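Local coordinates for protein L-lysine 6-monooxygenase involved in desferrioxamine biosynthesis (PDB 5O8P) that probably hydroxylates an amine of cadaverine, using FAD and NADPH, during biosynthesis of the siderophore desferrioxamine, at residues 14-20 with 156-160; 43-47 with 103-108. One frame throughout, in Å; residues are numbered along the deposited sequence.

Contact 1: residues 14-20 with 156-160. With FAD (flavin-adenine dinucleotide), chain C.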
# COMPACT_ATOMS: atom_id res chain seq x y z
N ILE B 14 -4.78 12.86 39.87
CA ILE B 14 -5.78 11.89 40.32
C ILE B 14 -6.26 11.11 39.10
O ILE B 14 -6.91 11.67 38.24
CB ILE B 14 -6.98 12.58 40.98
CG1 ILE B 14 -6.51 13.37 42.20
CG2 ILE B 14 -8.06 11.57 41.34
CD1 ILE B 14 -7.59 14.24 42.80
N GLY B 15 -5.95 9.83 39.06
CA GLY B 15 -6.21 8.96 37.92
C GLY B 15 -4.93 8.73 37.16
O GLY B 15 -4.20 9.67 36.94
N ILE B 16 -4.62 7.48 36.81
CA ILE B 16 -3.44 7.14 36.04
C ILE B 16 -3.87 6.35 34.80
O ILE B 16 -3.70 5.12 34.68
CB ILE B 16 -2.38 6.38 36.86
CG1 ILE B 16 -2.00 7.16 38.11
CG2 ILE B 16 -1.11 6.15 36.04
CD1 ILE B 16 -1.25 6.33 39.13
N GLY B 17 -4.47 7.10 33.88
CA GLY B 17 -4.69 6.61 32.53
C GLY B 17 -3.45 6.92 31.73
O GLY B 17 -2.47 7.37 32.31
N PRO B 18 -3.48 6.68 30.41
CA PRO B 18 -2.30 6.98 29.60
C PRO B 18 -1.91 8.45 29.61
O PRO B 18 -0.71 8.76 29.49
CB PRO B 18 -2.70 6.55 28.18
CG PRO B 18 -3.93 5.72 28.35
CD PRO B 18 -4.60 6.20 29.59
N PHE B 19 -2.88 9.34 29.79
CA PHE B 19 -2.58 10.77 29.91
C PHE B 19 -1.79 11.15 31.17
O PHE B 19 -0.71 11.73 31.05
CB PHE B 19 -3.85 11.62 29.77
CG PHE B 19 -4.56 11.41 28.47
CD1 PHE B 19 -3.86 11.39 27.26
CD2 PHE B 19 -5.93 11.27 28.44
CE1 PHE B 19 -4.50 11.20 26.06
CE2 PHE B 19 -6.58 11.09 27.22
CZ PHE B 19 -5.86 11.03 26.05
N ASN B 20 -2.29 10.82 32.36
CA ASN B 20 -1.52 11.10 33.59
C ASN B 20 -0.28 10.24 33.73
O ASN B 20 0.68 10.67 34.35
CB ASN B 20 -2.37 10.99 34.86
CG ASN B 20 -3.06 12.29 35.24
OD1 ASN B 20 -2.86 13.32 34.62
ND2 ASN B 20 -3.89 12.24 36.27
N VAL B 156 -4.41 17.78 38.97
CA VAL B 156 -4.63 17.49 37.56
C VAL B 156 -5.47 16.22 37.50
O VAL B 156 -5.02 15.13 37.87
CB VAL B 156 -3.32 17.49 36.72
CG1 VAL B 156 -2.09 17.23 37.58
CG2 VAL B 156 -3.34 16.50 35.56
N LEU B 157 -6.71 16.39 37.02
CA LEU B 157 -7.73 15.33 37.01
C LEU B 157 -7.68 14.52 35.71
O LEU B 157 -8.19 14.96 34.69
CB LEU B 157 -9.12 15.94 37.21
CG LEU B 157 -9.29 16.88 38.41
CD1 LEU B 157 -10.70 17.42 38.52
CD2 LEU B 157 -8.90 16.20 39.71
N GLY B 158 -7.05 13.35 35.76
CA GLY B 158 -6.98 12.44 34.62
C GLY B 158 -7.81 11.19 34.87
O GLY B 158 -7.38 10.09 34.56
N THR B 159 -9.01 11.41 35.41
CA THR B 159 -9.94 10.38 35.89
C THR B 159 -10.44 9.50 34.75
O THR B 159 -10.68 8.31 34.93
CB THR B 159 -11.14 11.07 36.64
OG1 THR B 159 -10.83 11.15 38.04
CG2 THR B 159 -12.49 10.35 36.48
N GLY B 160 -10.61 10.09 33.58
CA GLY B 160 -11.11 9.37 32.43
C GLY B 160 -12.62 9.28 32.40
O GLY B 160 -13.30 9.65 33.37
PA FAD C . -8.39 5.98 31.68
O1A FAD C . -8.05 4.55 31.32
O2A FAD C . -9.84 6.39 31.77
O5B FAD C . -7.65 6.26 33.09
C5B FAD C . -8.35 6.68 34.25
C4B FAD C . -7.82 6.04 35.53
O4B FAD C . -8.25 6.82 36.66
C3B FAD C . -8.35 4.63 35.75
O3B FAD C . -7.26 3.77 36.10
C2B FAD C . -9.40 4.78 36.86
O2B FAD C . -9.52 3.64 37.70
C1B FAD C . -8.86 5.97 37.64
N9A FAD C . -9.84 6.68 38.50
C8A FAD C . -11.06 7.16 38.19
N7A FAD C . -11.63 7.76 39.27
C5A FAD C . -10.77 7.65 40.31
C6A FAD C . -10.73 8.05 41.74
N6A FAD C . -11.76 8.71 42.32
N1A FAD C . -9.61 7.75 42.46
C2A FAD C . -8.57 7.09 41.91
N3A FAD C . -8.55 6.69 40.62
C4A FAD C . -9.59 6.94 39.79
N1 FAD C . -6.93 6.90 21.56
C2 FAD C . -5.86 6.97 20.72
O2 FAD C . -5.34 8.09 20.52
N3 FAD C . -5.36 5.88 20.10
C4 FAD C . -5.88 4.65 20.28
O4 FAD C . -5.40 3.67 19.69
C4X FAD C . -7.05 4.49 21.19
N5 FAD C . -7.61 3.29 21.41
C5X FAD C . -8.68 3.18 22.24
C6 FAD C . -9.22 1.91 22.44
C7 FAD C . -10.31 1.71 23.28
C7M FAD C . -10.89 0.33 23.47
C8 FAD C . -10.90 2.89 23.99
C8M FAD C . -12.08 2.71 24.90
C9 FAD C . -10.36 4.16 23.80
C9A FAD C . -9.26 4.37 22.95
N10 FAD C . -8.67 5.66 22.73
C10 FAD C . -7.56 5.73 21.84
C1' FAD C . -9.14 6.92 23.37
C2' FAD C . -8.36 7.26 24.66
O2' FAD C . -6.94 7.12 24.45
C3' FAD C . -8.78 6.42 25.89
O3' FAD C . -10.17 6.62 26.19
C4' FAD C . -7.96 6.72 27.14
O4' FAD C . -7.95 5.57 28.00
C5' FAD C . -8.50 7.91 27.93
O5' FAD C . -7.45 8.46 28.73
P FAD C . -7.59 8.52 30.33
O1P FAD C . -6.29 9.07 30.89
O2P FAD C . -8.88 9.25 30.55
O3P FAD C . -7.64 6.91 30.57

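Contact 2: residues 43-47 with 103-108. With FAD (flavin-adenine dinucleotide), chain C.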
# COMPACT_ATOMS: atom_id res chain seq x y z
N GLY B 43 -2.90 -1.69 39.42
CA GLY B 43 -1.85 -1.38 38.47
C GLY B 43 -2.45 -0.79 37.22
O GLY B 43 -3.68 -0.63 37.11
N PHE B 44 -1.59 -0.47 36.27
CA PHE B 44 -2.05 0.02 34.98
C PHE B 44 -2.56 -1.18 34.20
O PHE B 44 -1.89 -2.21 34.12
CB PHE B 44 -0.94 0.70 34.21
CG PHE B 44 -1.41 1.41 32.99
CD1 PHE B 44 -1.82 2.74 33.07
CD2 PHE B 44 -1.44 0.77 31.76
CE1 PHE B 44 -2.24 3.43 31.94
CE2 PHE B 44 -1.87 1.43 30.63
CZ PHE B 44 -2.26 2.77 30.71
N ASP B 45 -3.77 -1.05 33.66
CA ASP B 45 -4.35 -2.12 32.86
C ASP B 45 -5.44 -1.46 32.02
O ASP B 45 -6.53 -1.18 32.50
CB ASP B 45 -4.90 -3.25 33.74
CG ASP B 45 -4.78 -4.64 33.09
OD1 ASP B 45 -4.16 -4.78 32.00
OD2 ASP B 45 -5.31 -5.61 33.69
N TRP B 46 -5.09 -1.21 30.76
CA TRP B 46 -5.84 -0.30 29.88
C TRP B 46 -6.71 -1.06 28.91
O TRP B 46 -6.21 -1.84 28.08
CB TRP B 46 -4.85 0.54 29.10
CG TRP B 46 -5.40 1.64 28.27
CD1 TRP B 46 -6.11 2.73 28.70
CD2 TRP B 46 -5.24 1.79 26.85
NE1 TRP B 46 -6.42 3.54 27.63
CE2 TRP B 46 -5.90 2.99 26.48
CE3 TRP B 46 -4.64 1.00 25.85
CZ2 TRP B 46 -5.96 3.43 25.16
CZ3 TRP B 46 -4.70 1.44 24.52
CH2 TRP B 46 -5.35 2.65 24.19
N HIS B 47 -8.02 -0.83 29.05
CA HIS B 47 -9.06 -1.30 28.12
C HIS B 47 -8.83 -2.74 27.66
O HIS B 47 -8.64 -3.00 26.45
CB HIS B 47 -9.20 -0.31 26.95
CG HIS B 47 -9.71 1.05 27.36
ND1 HIS B 47 -10.65 1.22 28.36
CD2 HIS B 47 -9.38 2.29 26.94
CE1 HIS B 47 -10.89 2.51 28.52
NE2 HIS B 47 -10.13 3.18 27.67
N TYR B 103 1.19 -2.07 23.59
CA TYR B 103 1.12 -0.75 24.20
C TYR B 103 0.84 -0.90 25.67
O TYR B 103 1.42 -0.18 26.50
CB TYR B 103 0.02 0.09 23.57
CG TYR B 103 -0.17 1.48 24.16
CD1 TYR B 103 0.73 2.50 23.90
CD2 TYR B 103 -1.25 1.77 24.96
CE1 TYR B 103 0.55 3.78 24.43
CE2 TYR B 103 -1.44 3.04 25.50
CZ TYR B 103 -0.54 4.03 25.23
OH TYR B 103 -0.74 5.28 25.77
N ASN B 104 -0.03 -1.85 25.99
CA ASN B 104 -0.39 -2.13 27.38
C ASN B 104 0.82 -2.64 28.13
O ASN B 104 1.08 -2.17 29.23
CB ASN B 104 -1.54 -3.14 27.44
CG ASN B 104 -2.11 -3.29 28.84
OD1 ASN B 104 -2.44 -2.30 29.50
ND2 ASN B 104 -2.24 -4.54 29.30
N GLN B 105 1.57 -3.58 27.55
CA GLN B 105 2.81 -4.07 28.14
C GLN B 105 3.82 -2.94 28.37
O GLN B 105 4.48 -2.89 29.41
CB GLN B 105 3.46 -5.12 27.24
CG GLN B 105 2.81 -6.48 27.28
CD GLN B 105 3.40 -7.44 26.26
OE1 GLN B 105 4.37 -7.13 25.56
NE2 GLN B 105 2.81 -8.60 26.15
N TYR B 106 3.94 -2.05 27.38
CA TYR B 106 4.81 -0.88 27.47
C TYR B 106 4.39 0.09 28.59
O TYR B 106 5.22 0.50 29.39
CB TYR B 106 4.91 -0.18 26.09
CG TYR B 106 5.22 1.30 26.09
CD1 TYR B 106 6.48 1.76 26.45
CD2 TYR B 106 4.26 2.25 25.71
CE1 TYR B 106 6.78 3.12 26.46
CE2 TYR B 106 4.54 3.61 25.72
CZ TYR B 106 5.80 4.05 26.10
OH TYR B 106 6.09 5.41 26.11
N CYS B 107 3.11 0.43 28.66
CA CYS B 107 2.62 1.30 29.73
C CYS B 107 2.85 0.70 31.11
O CYS B 107 3.10 1.41 32.07
CB CYS B 107 1.14 1.61 29.55
SG CYS B 107 0.81 2.77 28.21
N GLN B 108 2.76 -0.63 31.21
CA GLN B 108 2.98 -1.33 32.47
C GLN B 108 4.43 -1.27 32.86
O GLN B 108 4.75 -0.98 34.00
CB GLN B 108 2.51 -2.79 32.39
CG GLN B 108 0.99 -2.94 32.46
CD GLN B 108 0.50 -4.35 32.18
OE1 GLN B 108 1.28 -5.23 31.81
NE2 GLN B 108 -0.80 -4.56 32.33
PA FAD C . -8.39 5.98 31.68
O1A FAD C . -8.05 4.55 31.32
O2A FAD C . -9.84 6.39 31.77
O5B FAD C . -7.65 6.26 33.09
C5B FAD C . -8.35 6.68 34.25
C4B FAD C . -7.82 6.04 35.53
O4B FAD C . -8.25 6.82 36.66
C3B FAD C . -8.35 4.63 35.75
O3B FAD C . -7.26 3.77 36.10
C2B FAD C . -9.40 4.78 36.86
O2B FAD C . -9.52 3.64 37.70
C1B FAD C . -8.86 5.97 37.64
N9A FAD C . -9.84 6.68 38.50
C8A FAD C . -11.06 7.16 38.19
N7A FAD C . -11.63 7.76 39.27
C5A FAD C . -10.77 7.65 40.31
C6A FAD C . -10.73 8.05 41.74
N6A FAD C . -11.76 8.71 42.32
N1A FAD C . -9.61 7.75 42.46
C2A FAD C . -8.57 7.09 41.91
N3A FAD C . -8.55 6.69 40.62
C4A FAD C . -9.59 6.94 39.79
N1 FAD C . -6.93 6.90 21.56
C2 FAD C . -5.86 6.97 20.72
O2 FAD C . -5.34 8.09 20.52
N3 FAD C . -5.36 5.88 20.10
C4 FAD C . -5.88 4.65 20.28
O4 FAD C . -5.40 3.67 19.69
C4X FAD C . -7.05 4.49 21.19
N5 FAD C . -7.61 3.29 21.41
C5X FAD C . -8.68 3.18 22.24
C6 FAD C . -9.22 1.91 22.44
C7 FAD C . -10.31 1.71 23.28
C7M FAD C . -10.89 0.33 23.47
C8 FAD C . -10.90 2.89 23.99
C8M FAD C . -12.08 2.71 24.90
C9 FAD C . -10.36 4.16 23.80
C9A FAD C . -9.26 4.37 22.95
N10 FAD C . -8.67 5.66 22.73
C10 FAD C . -7.56 5.73 21.84
C1' FAD C . -9.14 6.92 23.37
C2' FAD C . -8.36 7.26 24.66
O2' FAD C . -6.94 7.12 24.45
C3' FAD C . -8.78 6.42 25.89
O3' FAD C . -10.17 6.62 26.19
C4' FAD C . -7.96 6.72 27.14
O4' FAD C . -7.95 5.57 28.00
C5' FAD C . -8.50 7.91 27.93
O5' FAD C . -7.45 8.46 28.73
P FAD C . -7.59 8.52 30.33
O1P FAD C . -6.29 9.07 30.89
O2P FAD C . -8.88 9.25 30.55
O3P FAD C . -7.64 6.91 30.57

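Contact 1: residues 14-20 with 156-160
Ile14 and its neighbours across the sheet, Val156 to Gly158, illustrate how one amide can join the end of a parallel strand pair to the helix that follows. Ile14 N donates to Val156 O at 3.0 Å, and Ile14 O accepts from Gly158 N at 3.0 Å, so both polar backbone atoms of Ile14 are used across the contact. On one face of this ladder the side chains of Ile14 and Leu157 lie alongside each other, with CD1 of Ile14 3.9 Å from CD2 of Leu157.

Asn20, in the first turn of helix 18-27, reaches back to the strand ends. Its ND2 donates to Gly15 O at 2.7 Å, with the acceptor nearly in the amide plane (N-H...O angle 157°), and makes a second, weak bond of 3.5 Å to Val156 O, which thus has two donors. OD1 is satisfied by NE2 of Gln382, and this fixes which way the amide is turned. The turn between strand and helix is also tied down, since Ile16 N donates to Asp39 OD1. At phi 103° a CB on Gly15 would press on the carbonyl O of Ile14, which suits glycine, and its CA lies against the FAD ribose. Gly17 is at the N-cap, and the start of helix 18-27 lies against the FAD diphosphate, with CD of Pro18 3.3 Å from FAD O3P and Gly160 also near the phosphates. The glycine-rich turn, with Asn20 where a GxGxxG motif has its third glycine, is characteristic of the Rossmann-type FAD-binding fold.

Contact 2: residues 43-47 with 103-108
Trp46 and Tyr103 meet in an offset edge-to-face pair, the phenol edge directed at one face of the indole, with the six-membered ring centroids 5.0 Å apart and the planes at 65°. The indole is a worked example of one side chain serving protein and cofactor at once. Its CG stands anti to the backbone N (chi1 -173°), which carries the ring from the loop in between helix 100-113 and FAD. CB lies 3.7 Å from Asn104 OD1; farther out, CE3 and CZ3 pack on CD2 of Tyr103, CZ3 at 3.5 Å. Along the other side, CD1 sits beside FAD O1A, NE1 donates an almost straight bond of 2.6 Å to FAD O4' (N-H...O angle 167°), CZ2 is near O2', and at the tip CH2 comes within 3.6 Å of flavin N5. The poorly ordered His47 lies over the face opposite Tyr103.

The backbone is held by amides of the helix. Asn104 OD1 receives Trp46 N at 3.1 Å, the donor standing above the carbonyl plane, while its ND2 makes a weak bond to Asp45 OD1, with carboxylate and amide nearly coplanar. One turn on, Gln108 NE2 donates to Phe44 O at 3.1 Å. The Phe44 ring rests against CB of Cys107, whose sulfur makes an oblique sulfur-aromatic contact with it. Helix amides gripping a loop whose tryptophan binds the ribityl chain make this a wall of the FAD pocket.

From the N terminus, strand 8-14 runs into the turn and helix 18-27, then strand 35-38 leads to the loop holding 43-47. Contact 2 closes first, when helix 100-113 returns to that loop after 55 intervening residues. The chain then passes through strands 121-129, 134-141 and 147-152 before 155-157 closes contact 1 beside strand 8-14, so the shorter loop sits wholly within the longer one. The two meet directly: Pro18 packs against Trp46 and Tyr103, and Phe44 against Ile16 and Gly17. Contact 1 thus joins strands 8-14 and 155-157 of the mixed sheet at the adenosine and diphosphate, while contact 2 ties helix 100-113 to the ribityl and flavin part of the same FAD.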